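Rusticyanin (Thiobacillus ferrooxidans, PDB 2CAL) carries electrons from cytochrome c552 to the A-type oxidase in iron respiration, using a single bound copper ion. Local coordinates at residues A[38-43]-A[74-79]; A[6-11]-A[110-115]; A[28-33]-A[61-66]; A[34-39]-A[68-73]. The protein carries 1 engineered substitution. All blocks are in the same frame, centred on the assembly; numbering follows the deposited sequence.

Interaction 1. Residues A[38-43]-A[74-79]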
loop_
_atom_site.group_PDB
_atom_site.type_symbol
_atom_site.label_atom_id
_atom_site.label_comp_id
_atom_site.label_asym_id
_atom_site.label_seq_id
_atom_site.Cartn_x
_atom_site.Cartn_y
_atom_site.Cartn_z
ATOM N N HIS A 38 9.521 -7.761 -0.818
ATOM C CA HIS A 38 8.172 -7.907 -1.399
ATOM C C HIS A 38 7.144 -7.434 -0.404
ATOM O O HIS A 38 6.919 -8.076 0.619
ATOM C CB HIS A 38 7.972 -9.372 -1.803
ATOM C CG HIS A 38 9.125 -9.867 -2.644
ATOM N ND1 HIS A 38 9.098 -9.905 -4.039
ATOM C CD2 HIS A 38 10.329 -10.376 -2.325
ATOM C CE1 HIS A 38 10.253 -10.376 -4.519
ATOM N NE2 HIS A 38 11.022 -10.668 -3.464
ATOM N N VAL A 39 6.575 -6.260 -0.669
ATOM C CA VAL A 39 5.550 -5.622 0.146
ATOM C C VAL A 39 4.183 -5.967 -0.462
ATOM O O VAL A 39 3.976 -5.648 -1.644
ATOM C CB VAL A 39 5.746 -4.112 0.163
ATOM C CG1 VAL A 39 4.621 -3.447 0.967
ATOM C CG2 VAL A 39 7.116 -3.729 0.727
ATOM N N VAL A 40 3.307 -6.560 0.336
ATOM C CA VAL A 40 1.945 -6.828 -0.201
ATOM C C VAL A 40 0.976 -6.087 0.697
ATOM O O VAL A 40 0.787 -6.396 1.879
ATOM C CB VAL A 40 1.645 -8.331 -0.312
ATOM C CG1 VAL A 40 0.270 -8.495 -0.975
ATOM C CG2 VAL A 40 2.725 -9.057 -1.106
ATOM N N ALA A 41 0.343 -5.070 0.090
ATOM C CA ALA A 41 -0.592 -4.210 0.784
ATOM C C ALA A 41 -2.008 -4.354 0.248
ATOM O O ALA A 41 -2.183 -4.567 -0.951
ATOM C CB ALA A 41 -0.175 -2.738 0.580
ATOM N N ALA A 42 -2.967 -4.230 1.144
ATOM C CA ALA A 42 -4.391 -4.273 0.736
ATOM C C ALA A 42 -5.127 -3.125 1.353
ATOM O O ALA A 42 -4.841 -2.644 2.442
ATOM C CB ALA A 42 -5.041 -5.568 1.233
ATOM N N ALA A 43 -6.108 -2.632 0.600
ATOM C CA ALA A 43 -7.027 -1.591 1.075
ATOM C C ALA A 43 -8.234 -2.221 1.802
ATOM O O ALA A 43 -9.058 -2.854 1.126
ATOM C CB ALA A 43 -7.505 -0.756 -0.102
ATOM N N THR A 74 3.018 -5.088 -4.299
ATOM C CA THR A 74 1.737 -5.605 -4.800
ATOM C C THR A 74 0.636 -4.915 -3.998
ATOM O O THR A 74 0.710 -4.867 -2.768
ATOM C CB THR A 74 1.622 -7.121 -4.572
ATOM O OG1 THR A 74 2.748 -7.774 -5.193
ATOM C CG2 THR A 74 0.343 -7.649 -5.204
ATOM N N PHE A 75 -0.307 -4.274 -4.695
ATOM C CA PHE A 75 -1.421 -3.596 -4.045
ATOM C C PHE A 75 -2.744 -4.175 -4.522
ATOM O O PHE A 75 -2.958 -4.287 -5.736
ATOM C CB PHE A 75 -1.370 -2.081 -4.347
ATOM C CG PHE A 75 -2.591 -1.333 -3.817
ATOM C CD1 PHE A 75 -2.946 -1.331 -2.489
ATOM C CD2 PHE A 75 -3.402 -0.642 -4.713
ATOM C CE1 PHE A 75 -4.051 -0.667 -2.018
ATOM C CE2 PHE A 75 -4.529 0.046 -4.256
ATOM C CZ PHE A 75 -4.859 0.015 -2.930
ATOM N N ILE A 76 -3.555 -4.570 -3.564
ATOM C CA ILE A 76 -4.848 -5.224 -3.780
ATOM C C ILE A 76 -5.950 -4.398 -3.157
ATOM O O ILE A 76 -5.855 -4.040 -1.999
ATOM C CB ILE A 76 -4.824 -6.659 -3.155
ATOM C CG1 ILE A 76 -3.606 -7.488 -3.562
ATOM C CG2 ILE A 76 -6.141 -7.360 -3.470
ATOM C CD1 ILE A 76 -3.354 -8.640 -2.626
ATOM N N ASN A 77 -7.000 -4.122 -3.921
ATOM C CA ASN A 77 -8.144 -3.420 -3.342
ATOM C C ASN A 77 -9.261 -4.406 -3.009
ATOM O O ASN A 77 -9.976 -4.855 -3.919
ATOM C CB ASN A 77 -8.686 -2.348 -4.289
ATOM C CG ASN A 77 -9.903 -1.644 -3.778
ATOM O OD1 ASN A 77 -10.721 -1.091 -4.590
ATOM N ND2 ASN A 77 -10.128 -1.649 -2.496
ATOM N N THR A 78 -9.435 -4.690 -1.729
ATOM C CA THR A 78 -10.486 -5.586 -1.267
ATOM C C THR A 78 -11.734 -4.865 -0.761
ATOM O O THR A 78 -12.651 -5.510 -0.262
ATOM C CB THR A 78 -9.940 -6.521 -0.132
ATOM O OG1 THR A 78 -9.185 -5.770 0.843
ATOM C CG2 THR A 78 -9.013 -7.541 -0.800
ATOM N N ASN A 79 -11.819 -3.548 -0.852
ATOM C CA ASN A 79 -12.915 -2.805 -0.205
ATOM C C ASN A 79 -14.049 -2.523 -1.165
ATOM O O ASN A 79 -13.948 -1.717 -2.070
ATOM C CB ASN A 79 -12.334 -1.521 0.376
ATOM C CG ASN A 79 -13.248 -0.839 1.335
ATOM O OD1 ASN A 79 -14.130 -1.416 2.021
ATOM N ND2 ASN A 79 -13.126 0.442 1.401
HETATM O O HOH W 1 5.168 -7.891 -3.903
#
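A chi1 of 174° sets the Phe75 ring beside its own carbonyl carbon, which brings CZ to 3.9 Å from Ala43 CB. In Thr78 a chi1 of 46° lodges OG1 between the backbone N and the carbonyl carbon, and from there the hydroxyl donates to Ala43 O at 2.9 Å. It arrives from above the carbonyl plane, 53° out of it; the amide of Thr78 adds a weak bond to the same oxygen, so two groups grip this carbonyl where strand 36-43 ends. Before this point the two strands run parallel, joined by regular backbone hydrogen bonds that start with Thr74 N to Val39 O (2.9 Å). On the face bearing Val40 and Ile76, Val40 CG1 meets Ile76 CD1 at 4.0 Å, and Val40 CG2 lies alongside Thr74 CB at 4.1 Å; helix 11-18 packs against this side through Val14 and Met17. The Thr74 hydroxyl is turned to Asp123 and also accepts a hydrogen bond from a water at 2.7 Å from OG1. On the opposite face, with Ala41, Ala43 and Phe75, Phe75 touches Phe53 and Ala43 touches His84. With the Ala43 side chain about 6 Å from the copper ion, the pair belongs to the cupredoxin beta sandwich, its strand ends lying beside the blue copper site, where His84, Cys137 and Met147 bind the metal.

Interaction 2. Residues A[6-11]-A[110-115]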
loop_
_atom_site.group_PDB
_atom_site.type_symbol
_atom_site.label_atom_id
_atom_site.label_comp_id
_atom_site.label_asym_id
_atom_site.label_seq_id
_atom_site.Cartn_x
_atom_site.Cartn_y
_atom_site.Cartn_z
ATOM N N TRP A 6 -4.082 -3.154 -14.248
ATOM C CA TRP A 6 -4.662 -3.943 -13.185
ATOM C C TRP A 6 -5.038 -5.337 -13.696
ATOM O O TRP A 6 -5.401 -5.532 -14.844
ATOM C CB TRP A 6 -5.919 -3.307 -12.587
ATOM C CG TRP A 6 -5.600 -1.921 -12.057
ATOM C CD1 TRP A 6 -5.593 -0.781 -12.826
ATOM C CD2 TRP A 6 -5.237 -1.543 -10.737
ATOM N NE1 TRP A 6 -5.246 0.284 -12.024
ATOM C CE2 TRP A 6 -5.029 -0.137 -10.737
ATOM C CE3 TRP A 6 -5.096 -2.247 -9.531
ATOM C CZ2 TRP A 6 -4.664 0.552 -9.586
ATOM C CZ3 TRP A 6 -4.725 -1.545 -8.361
ATOM C CH2 TRP A 6 -4.528 -0.137 -8.427
ATOM N N LYS A 7 -4.960 -6.317 -12.800
ATOM C CA LYS A 7 -5.407 -7.682 -13.010
ATOM C C LYS A 7 -6.511 -7.976 -11.984
ATOM O O LYS A 7 -6.742 -7.207 -11.046
ATOM C CB LYS A 7 -4.231 -8.640 -12.927
ATOM C CG LYS A 7 -3.186 -8.547 -13.988
ATOM C CD LYS A 7 -2.069 -9.583 -13.849
ATOM C CE LYS A 7 -0.752 -8.887 -13.577
ATOM N NZ LYS A 7 0.452 -9.698 -13.930
ATOM N N GLU A 8 -7.225 -9.092 -12.156
ATOM C CA GLU A 8 -8.291 -9.436 -11.207
ATOM C C GLU A 8 -7.998 -10.748 -10.495
ATOM O O GLU A 8 -7.459 -11.656 -11.135
ATOM C CB GLU A 8 -9.648 -9.525 -11.945
ATOM C CG GLU A 8 -10.042 -8.122 -12.460
ATOM C CD GLU A 8 -10.604 -7.136 -11.449
ATOM O OE1 GLU A 8 -11.100 -7.576 -10.373
ATOM O OE2 GLU A 8 -10.601 -5.881 -11.680
ATOM N N ALA A 9 -8.313 -10.858 -9.229
ATOM C CA ALA A 9 -8.013 -11.999 -8.396
ATOM C C ALA A 9 -9.259 -12.458 -7.666
ATOM O O ALA A 9 -10.027 -11.658 -7.169
ATOM C CB ALA A 9 -6.948 -11.674 -7.364
ATOM N N THR A 10 -9.374 -13.811 -7.544
ATOM C CA THR A 10 -10.359 -14.387 -6.648
ATOM C C THR A 10 -9.878 -14.310 -5.214
ATOM O O THR A 10 -8.713 -13.985 -4.913
ATOM C CB THR A 10 -10.603 -15.869 -6.942
ATOM O OG1 THR A 10 -9.351 -16.541 -6.735
ATOM C CG2 THR A 10 -10.999 -16.140 -8.380
ATOM N N LEU A 11 -10.751 -14.602 -4.269
ATOM C CA LEU A 11 -10.335 -14.568 -2.871
ATOM C C LEU A 11 -9.204 -15.534 -2.594
ATOM O O LEU A 11 -8.265 -15.125 -1.872
ATOM C CB LEU A 11 -11.610 -14.823 -2.061
ATOM C CG LEU A 11 -11.491 -14.540 -0.566
ATOM C CD1 LEU A 11 -11.200 -13.059 -0.289
ATOM C CD2 LEU A 11 -12.750 -14.920 0.191
ATOM N N PHE A 110 -6.168 5.090 -9.344
ATOM C CA PHE A 110 -7.294 4.549 -8.619
ATOM C C PHE A 110 -7.529 3.107 -9.103
ATOM O O PHE A 110 -7.511 2.790 -10.279
ATOM C CB PHE A 110 -8.547 5.420 -8.837
ATOM C CG PHE A 110 -8.323 6.774 -8.194
ATOM C CD1 PHE A 110 -8.138 6.960 -6.871
ATOM C CD2 PHE A 110 -8.273 7.923 -9.011
ATOM C CE1 PHE A 110 -7.903 8.186 -6.262
ATOM C CE2 PHE A 110 -8.043 9.145 -8.411
ATOM C CZ PHE A 110 -7.865 9.319 -7.059
ATOM N N SER A 111 -7.780 2.242 -8.134
ATOM C CA SER A 111 -7.997 0.827 -8.468
ATOM C C SER A 111 -9.407 0.556 -8.961
ATOM O O SER A 111 -10.367 1.275 -8.603
ATOM C CB SER A 111 -7.766 -0.015 -7.207
ATOM O OG SER A 111 -8.643 0.314 -6.148
ATOM N N PRO A 112 -9.594 -0.529 -9.719
ATOM C CA PRO A 112 -10.952 -0.999 -10.009
ATOM C C PRO A 112 -11.676 -1.278 -8.698
ATOM O O PRO A 112 -11.127 -1.806 -7.713
ATOM C CB PRO A 112 -10.748 -2.338 -10.770
ATOM C CG PRO A 112 -9.318 -2.316 -11.273
ATOM C CD PRO A 112 -8.579 -1.429 -10.305
ATOM N N VAL A 113 -12.981 -0.993 -8.690
ATOM C CA VAL A 113 -13.821 -1.365 -7.554
ATOM C C VAL A 113 -14.027 -2.872 -7.612
ATOM O O VAL A 113 -14.116 -3.451 -8.725
ATOM C CB VAL A 113 -15.144 -0.592 -7.644
ATOM C CG1 VAL A 113 -14.855 0.919 -7.806
ATOM C CG2 VAL A 113 -16.087 -1.043 -8.740
ATOM N N PRO A 114 -14.142 -3.560 -6.490
ATOM C CA PRO A 114 -14.414 -5.033 -6.556
ATOM C C PRO A 114 -15.660 -5.331 -7.380
ATOM O O PRO A 114 -16.665 -4.587 -7.266
ATOM C CB PRO A 114 -14.554 -5.412 -5.108
ATOM C CG PRO A 114 -13.677 -4.438 -4.394
ATOM C CD PRO A 114 -13.922 -3.130 -5.106
ATOM N N LYS A 115 -15.643 -6.350 -8.200
ATOM C CA LYS A 115 -16.748 -6.695 -9.102
ATOM C C LYS A 115 -16.666 -8.152 -9.492
ATOM O O LYS A 115 -15.603 -8.731 -9.566
ATOM C CB LYS A 115 -16.672 -5.853 -10.375
ATOM C CG LYS A 115 -17.781 -6.141 -11.338
ATOM C CD LYS A 115 -17.527 -5.420 -12.647
ATOM C CE LYS A 115 -16.112 -5.701 -13.173
ATOM N NZ LYS A 115 -16.120 -5.585 -14.668
HETATM O O HOH W 2 -5.558 3.186 -12.168
#
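Ser111 and Pro112 lie over one face of the Trp6 indole. A chi1 of -58° keeps CG beside the backbone N, and Trp6 CB meets Pro112 CG at 3.8 Å. Trp6 CD2 sits 3.4 Å from Pro112 CD, the proline carbon standing over the five-membered ring in a CH-pi contact. Over the six-membered ring comes Ser111: Trp6 CZ2 is 3.5 Å from Ser111 CA, which makes a second CH-pi contact with the same face, and CH2 at the far end approaches Ser111 CB at 3.5 Å. Trp6 NE1 donates to a water at 2.9 Å, which donates to Phe110 O over 2.7 Å. Glu8 completes the contact from two residues on, on the same side of the chain as Trp6: its chain bends at chi2 and brings OE2 alongside Pro112 CB at 3.7 Å. Ser111 OG donates to the backbone oxygen of the copper ligand His84, tying the loop to the metal site. No hydrogen bond joins 6-11 to 110-115 directly, so the contact rests on dispersion and on the C-H groups of Ser111 CA and Pro112 CD, probably polarised by the amide nitrogen each adjoins, lying over an electron-rich indole, with one water bridging polar atoms.

Interaction 3. Residues A[28-33]-A[61-66]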
loop_
_atom_site.group_PDB
_atom_site.type_symbol
_atom_site.label_atom_id
_atom_site.label_comp_id
_atom_site.label_asym_id
_atom_site.label_seq_id
_atom_site.Cartn_x
_atom_site.Cartn_y
_atom_site.Cartn_z
ATOM N N ASP A 28 3.763 -2.425 15.664
ATOM C CA ASP A 28 3.171 -1.873 14.447
ATOM C C ASP A 28 4.220 -1.492 13.424
ATOM O O ASP A 28 4.064 -0.606 12.575
ATOM C CB ASP A 28 2.332 -0.649 14.732
ATOM C CG ASP A 28 0.992 -0.951 15.376
ATOM O OD1 ASP A 28 0.423 -1.986 14.974
ATOM O OD2 ASP A 28 0.564 -0.125 16.199
ATOM N N THR A 29 5.336 -2.194 13.451
ATOM C CA THR A 29 6.402 -2.053 12.461
ATOM C C THR A 29 6.651 -3.358 11.717
ATOM O O THR A 29 6.729 -4.432 12.338
ATOM C CB THR A 29 7.701 -1.590 13.177
ATOM O OG1 THR A 29 7.457 -0.302 13.765
ATOM C CG2 THR A 29 8.775 -1.521 12.122
ATOM N N VAL A 30 6.846 -3.245 10.430
ATOM C CA VAL A 30 7.135 -4.373 9.547
ATOM C C VAL A 30 8.527 -4.162 8.910
ATOM O O VAL A 30 8.691 -3.174 8.179
ATOM C CB VAL A 30 6.093 -4.618 8.451
ATOM C CG1 VAL A 30 6.430 -5.827 7.584
ATOM C CG2 VAL A 30 4.681 -4.784 9.044
ATOM N N THR A 31 9.466 -5.050 9.186
ATOM C CA THR A 31 10.866 -4.856 8.733
ATOM C C THR A 31 11.215 -5.801 7.603
ATOM O O THR A 31 10.996 -7.018 7.741
ATOM C CB THR A 31 11.814 -5.058 9.937
ATOM O OG1 THR A 31 11.569 -4.038 10.928
ATOM C CG2 THR A 31 13.278 -4.881 9.570
ATOM N N TYR A 32 11.776 -5.311 6.541
ATOM C CA TYR A 32 12.166 -6.034 5.343
ATOM C C TYR A 32 13.695 -6.138 5.211
ATOM O O TYR A 32 14.404 -5.344 5.821
ATOM C CB TYR A 32 11.603 -5.379 4.070
ATOM C CG TYR A 32 10.091 -5.264 4.099
ATOM C CD1 TYR A 32 9.395 -4.296 4.753
ATOM C CD2 TYR A 32 9.319 -6.245 3.411
ATOM C CE1 TYR A 32 8.013 -4.219 4.767
ATOM C CE2 TYR A 32 7.916 -6.187 3.429
ATOM C CZ TYR A 32 7.286 -5.181 4.094
ATOM O OH TYR A 32 5.916 -5.080 4.151
ATOM N N SER A 33 14.151 -7.144 4.477
ATOM C CA SER A 33 15.581 -7.425 4.340
ATOM C C SER A 33 15.813 -8.157 3.044
ATOM O O SER A 33 14.962 -8.843 2.502
ATOM C CB SER A 33 16.083 -8.234 5.521
ATOM O OG SER A 33 15.320 -9.426 5.652
ATOM N N PRO A 61 0.981 -0.133 9.209
ATOM C CA PRO A 61 2.236 -0.240 9.932
ATOM C C PRO A 61 3.313 0.596 9.287
ATOM O O PRO A 61 3.306 0.938 8.095
ATOM C CB PRO A 61 2.546 -1.739 9.830
ATOM C CG PRO A 61 1.991 -2.103 8.486
ATOM C CD PRO A 61 0.683 -1.333 8.414
ATOM N N THR A 62 4.323 0.917 10.089
ATOM C CA THR A 62 5.505 1.560 9.534
ATOM C C THR A 62 6.408 0.503 8.901
ATOM O O THR A 62 6.709 -0.537 9.494
ATOM C CB THR A 62 6.256 2.319 10.626
ATOM O OG1 THR A 62 5.370 3.363 11.094
ATOM C CG2 THR A 62 7.552 2.932 10.130
ATOM N N LEU A 63 6.772 0.720 7.628
ATOM C CA LEU A 63 7.633 -0.217 6.901
ATOM C C LEU A 63 9.089 0.180 6.996
ATOM O O LEU A 63 9.410 1.326 6.604
ATOM C CB LEU A 63 7.216 -0.318 5.449
ATOM C CG LEU A 63 5.703 -0.418 5.158
ATOM C CD1 LEU A 63 5.475 -0.587 3.651
ATOM C CD2 LEU A 63 5.090 -1.578 5.927
ATOM N N GLU A 64 9.943 -0.697 7.444
ATOM C CA GLU A 64 11.400 -0.435 7.550
ATOM C C GLU A 64 12.075 -1.177 6.419
ATOM O O GLU A 64 12.077 -2.431 6.341
ATOM C CB GLU A 64 11.896 -0.876 8.915
ATOM C CG GLU A 64 11.286 -0.074 10.041
ATOM C CD GLU A 64 11.918 1.284 10.321
ATOM O OE1 GLU A 64 13.004 1.627 9.777
ATOM O OE2 GLU A 64 11.339 2.040 11.136
ATOM N N ILE A 65 12.634 -0.463 5.467
ATOM C CA ILE A 65 13.226 -0.978 4.240
ATOM C C ILE A 65 14.706 -0.652 4.151
ATOM O O ILE A 65 15.075 0.489 4.434
ATOM C CB ILE A 65 12.455 -0.447 3.010
ATOM C CG1 ILE A 65 11.014 -1.036 3.046
ATOM C CG2 ILE A 65 13.157 -0.688 1.681
ATOM C CD1 ILE A 65 10.158 -0.420 1.961
ATOM N N PRO A 66 15.574 -1.581 3.801
ATOM C CA PRO A 66 17.013 -1.258 3.735
ATOM C C PRO A 66 17.282 -0.387 2.517
ATOM O O PRO A 66 16.828 -0.628 1.416
ATOM C CB PRO A 66 17.727 -2.591 3.585
ATOM C CG PRO A 66 16.687 -3.629 3.468
ATOM C CD PRO A 66 15.337 -2.983 3.447
HETATM O O HOH W 3 4.092 2.403 13.371
#
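Asp28 O is gripped twice: Thr62 N donates to it at 2.9 Å, and a water donates from 3.1 Å while also bonding Thr62 OG1 at 2.8 Å. This water-shared carbonyl opens a parallel strand pair, 29-31 beside 62-65, in one sheet of the cupredoxin beta sandwich. The backbone bonds then alternate, Val30 using its N toward Thr62 and its O toward Glu64. On the face of Thr29, Thr31 and Glu64, Glu64 CG, set beside its backbone N, passes across Thr29 CG2 at 3.6 Å, methyl against methylene, and the bend at chi2 comes only beyond it. On the apolar face Val30 CG2 points the same way as the Pro61 ring and touches Pro61 CB at 3.8 Å, while Leu63 CD2 reaches Val30 CB. Tyr32 has a chi1 of -57° that brings the CD1-CE1 side of its ring beside strand 62-65, CE1 lying 4.0 Å from Leu63 CB. The phenol is anchored at its far end by Asp21, and the ring also meets Val37 and Val39 of the facing sheet, joining the two layers. Glu64 O, which accepts the Tyr32 amide, also lies near the plane of that ring at its edge, 3.6 Å from CD1.

Interaction 4. Residues A[34-39]-A[68-73]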
loop_
_atom_site.group_PDB
_atom_site.type_symbol
_atom_site.label_atom_id
_atom_site.label_comp_id
_atom_site.label_asym_id
_atom_site.label_seq_id
_atom_site.Cartn_x
_atom_site.Cartn_y
_atom_site.Cartn_z
ATOM N N GLY A 34 17.030 -8.062 2.486
ATOM C CA GLY A 34 17.440 -8.676 1.259
ATOM C C GLY A 34 17.629 -7.732 0.084
ATOM O O GLY A 34 17.374 -6.512 0.229
ATOM N N LYS A 35 18.031 -8.261 -1.059
ATOM C CA LYS A 35 18.290 -7.468 -2.252
ATOM C C LYS A 35 17.009 -6.960 -2.892
ATOM O O LYS A 35 16.980 -5.796 -3.303
ATOM C CB LYS A 35 19.078 -8.284 -3.289
ATOM C CG LYS A 35 20.475 -8.582 -2.773
ATOM C CD LYS A 35 21.327 -9.463 -3.674
ATOM C CE LYS A 35 22.650 -8.777 -4.021
ATOM N NZ LYS A 35 23.878 -9.422 -3.473
ATOM N N THR A 36 16.001 -7.790 -2.946
ATOM C CA THR A 36 14.656 -7.431 -3.369
ATOM C C THR A 36 13.725 -7.806 -2.224
ATOM O O THR A 36 13.781 -8.931 -1.707
ATOM C CB THR A 36 14.266 -8.144 -4.660
ATOM O OG1 THR A 36 15.207 -7.805 -5.699
ATOM C CG2 THR A 36 12.872 -7.745 -5.152
ATOM N N VAL A 37 12.852 -6.887 -1.817
ATOM C CA VAL A 37 11.848 -7.115 -0.774
ATOM C C VAL A 37 10.453 -7.046 -1.412
ATOM O O VAL A 37 10.273 -6.379 -2.439
ATOM C CB VAL A 37 12.027 -6.172 0.398
ATOM C CG1 VAL A 37 13.482 -6.231 0.888
ATOM C CG2 VAL A 37 11.656 -4.719 0.025
ATOM N N HIS A 38 9.521 -7.761 -0.818
ATOM C CA HIS A 38 8.172 -7.907 -1.399
ATOM C C HIS A 38 7.144 -7.434 -0.404
ATOM O O HIS A 38 6.919 -8.076 0.619
ATOM C CB HIS A 38 7.972 -9.372 -1.803
ATOM C CG HIS A 38 9.125 -9.867 -2.644
ATOM N ND1 HIS A 38 9.098 -9.905 -4.039
ATOM C CD2 HIS A 38 10.329 -10.376 -2.325
ATOM C CE1 HIS A 38 10.253 -10.376 -4.519
ATOM N NE2 HIS A 38 11.022 -10.668 -3.464
ATOM N N VAL A 39 6.575 -6.260 -0.669
ATOM C CA VAL A 39 5.550 -5.622 0.146
ATOM C C VAL A 39 4.183 -5.967 -0.462
ATOM O O VAL A 39 3.976 -5.648 -1.644
ATOM C CB VAL A 39 5.746 -4.112 0.163
ATOM C CG1 VAL A 39 4.621 -3.447 0.967
ATOM C CG2 VAL A 39 7.116 -3.729 0.727
ATOM N N GLY A 68 19.057 0.813 -0.660
ATOM C CA GLY A 68 19.566 0.063 -1.775
ATOM C C GLY A 68 18.739 -1.139 -2.205
ATOM O O GLY A 68 19.026 -1.673 -3.297
ATOM N N ALA A 69 17.730 -1.545 -1.475
ATOM C CA ALA A 69 16.897 -2.669 -1.877
ATOM C C ALA A 69 15.962 -2.271 -3.010
ATOM O O ALA A 69 15.474 -1.133 -3.113
ATOM C CB ALA A 69 16.050 -3.156 -0.709
ATOM N N THR A 70 15.691 -3.243 -3.879
ATOM C CA THR A 70 14.558 -3.170 -4.796
ATOM C C THR A 70 13.272 -3.498 -4.042
ATOM O O THR A 70 13.238 -4.494 -3.344
ATOM C CB THR A 70 14.734 -4.139 -5.957
ATOM O OG1 THR A 70 15.950 -3.783 -6.651
ATOM C CG2 THR A 70 13.584 -4.076 -6.942
ATOM N N VAL A 71 12.256 -2.666 -4.179
ATOM C CA VAL A 71 11.006 -2.844 -3.452
ATOM C C VAL A 71 9.941 -3.220 -4.505
ATOM O O VAL A 71 9.604 -2.419 -5.367
ATOM C CB VAL A 71 10.579 -1.610 -2.642
ATOM C CG1 VAL A 71 9.319 -1.936 -1.808
ATOM C CG2 VAL A 71 11.691 -1.097 -1.739
ATOM N N ASP A 72 9.431 -4.442 -4.419
ATOM C CA ASP A 72 8.360 -4.890 -5.309
ATOM C C ASP A 72 7.088 -4.812 -4.490
ATOM O O ASP A 72 6.911 -5.528 -3.484
ATOM C CB ASP A 72 8.631 -6.312 -5.779
ATOM C CG ASP A 72 9.734 -6.412 -6.805
ATOM O OD1 ASP A 72 10.228 -5.422 -7.409
ATOM O OD2 ASP A 72 10.144 -7.575 -7.042
ATOM N N VAL A 73 6.222 -3.892 -4.889
ATOM C CA VAL A 73 4.949 -3.651 -4.197
ATOM C C VAL A 73 3.818 -4.335 -5.003
ATOM O O VAL A 73 3.678 -4.124 -6.203
ATOM C CB VAL A 73 4.637 -2.157 -4.057
ATOM C CG1 VAL A 73 3.340 -1.957 -3.277
ATOM C CG2 VAL A 73 5.790 -1.460 -3.339
HETATM O O HOH W 4 19.498 -4.785 -4.483
#
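Thr36 and Asp72 meet where a methyl group touches a carboxylate, Thr36 CG2 lying 3.3 Å from Asp72 OD2. They stand on the outer face of a parallel strand pair, 36-39 with 70-73, in the cupredoxin beta sandwich. Also in this first shell, Thr36 OG1 lies beside Thr70 CB at 3.7 Å, the two threonines pointing the same way. His38 runs alongside Asp72 with ring and carboxylate planes 70° apart; the proximity of this carboxylate may favour a protonated imidazole. Along the strands the inner face is valine: Val37 CG2, wedged between its own backbone N and carbonyl carbon (chi1 -52° for CG1), meets Val71 CG2 at 4.0 Å, and Val71 CG1 in turn reaches Val39 CG2. A second shell fixes these groups. Thr125 on the neighbouring strand bonds Asp72 OD1 and so probably sets the turn of the carboxylate, Thr22 binds the amide of His38, and Ile65 of the facing sheet packs on Val71. Regular backbone bonds hold the register, among them Asp72 N to Val37 O at 2.9 Å. Where the pair begins, Lys35 O accepts both Thr70 N at 2.9 Å and a water at 3.0 Å.

Overall arrangement
Interactions 1 and 4 are successive halves of one parallel pairing, strands 36-43 and 70-77, with centres about 15 Å apart and His38 and Val39 in common. Interaction 3 joins strands 29-31 and 62-65 of the other sheet. Each of its strands precedes one strand of the 36-43/70-77 pair, so the chain makes the same crossing twice, from this sheet to the one of interactions 1 and 4; the two pairs pack face to face across the sandwich. Interaction 2, closing the longest sequence span, attaches the edge strand 7-9 region to a loop near the copper and touches interaction 1, their centres about 10 Å apart. Interactions 2 and 3 lie on opposite sides of the chain's centre.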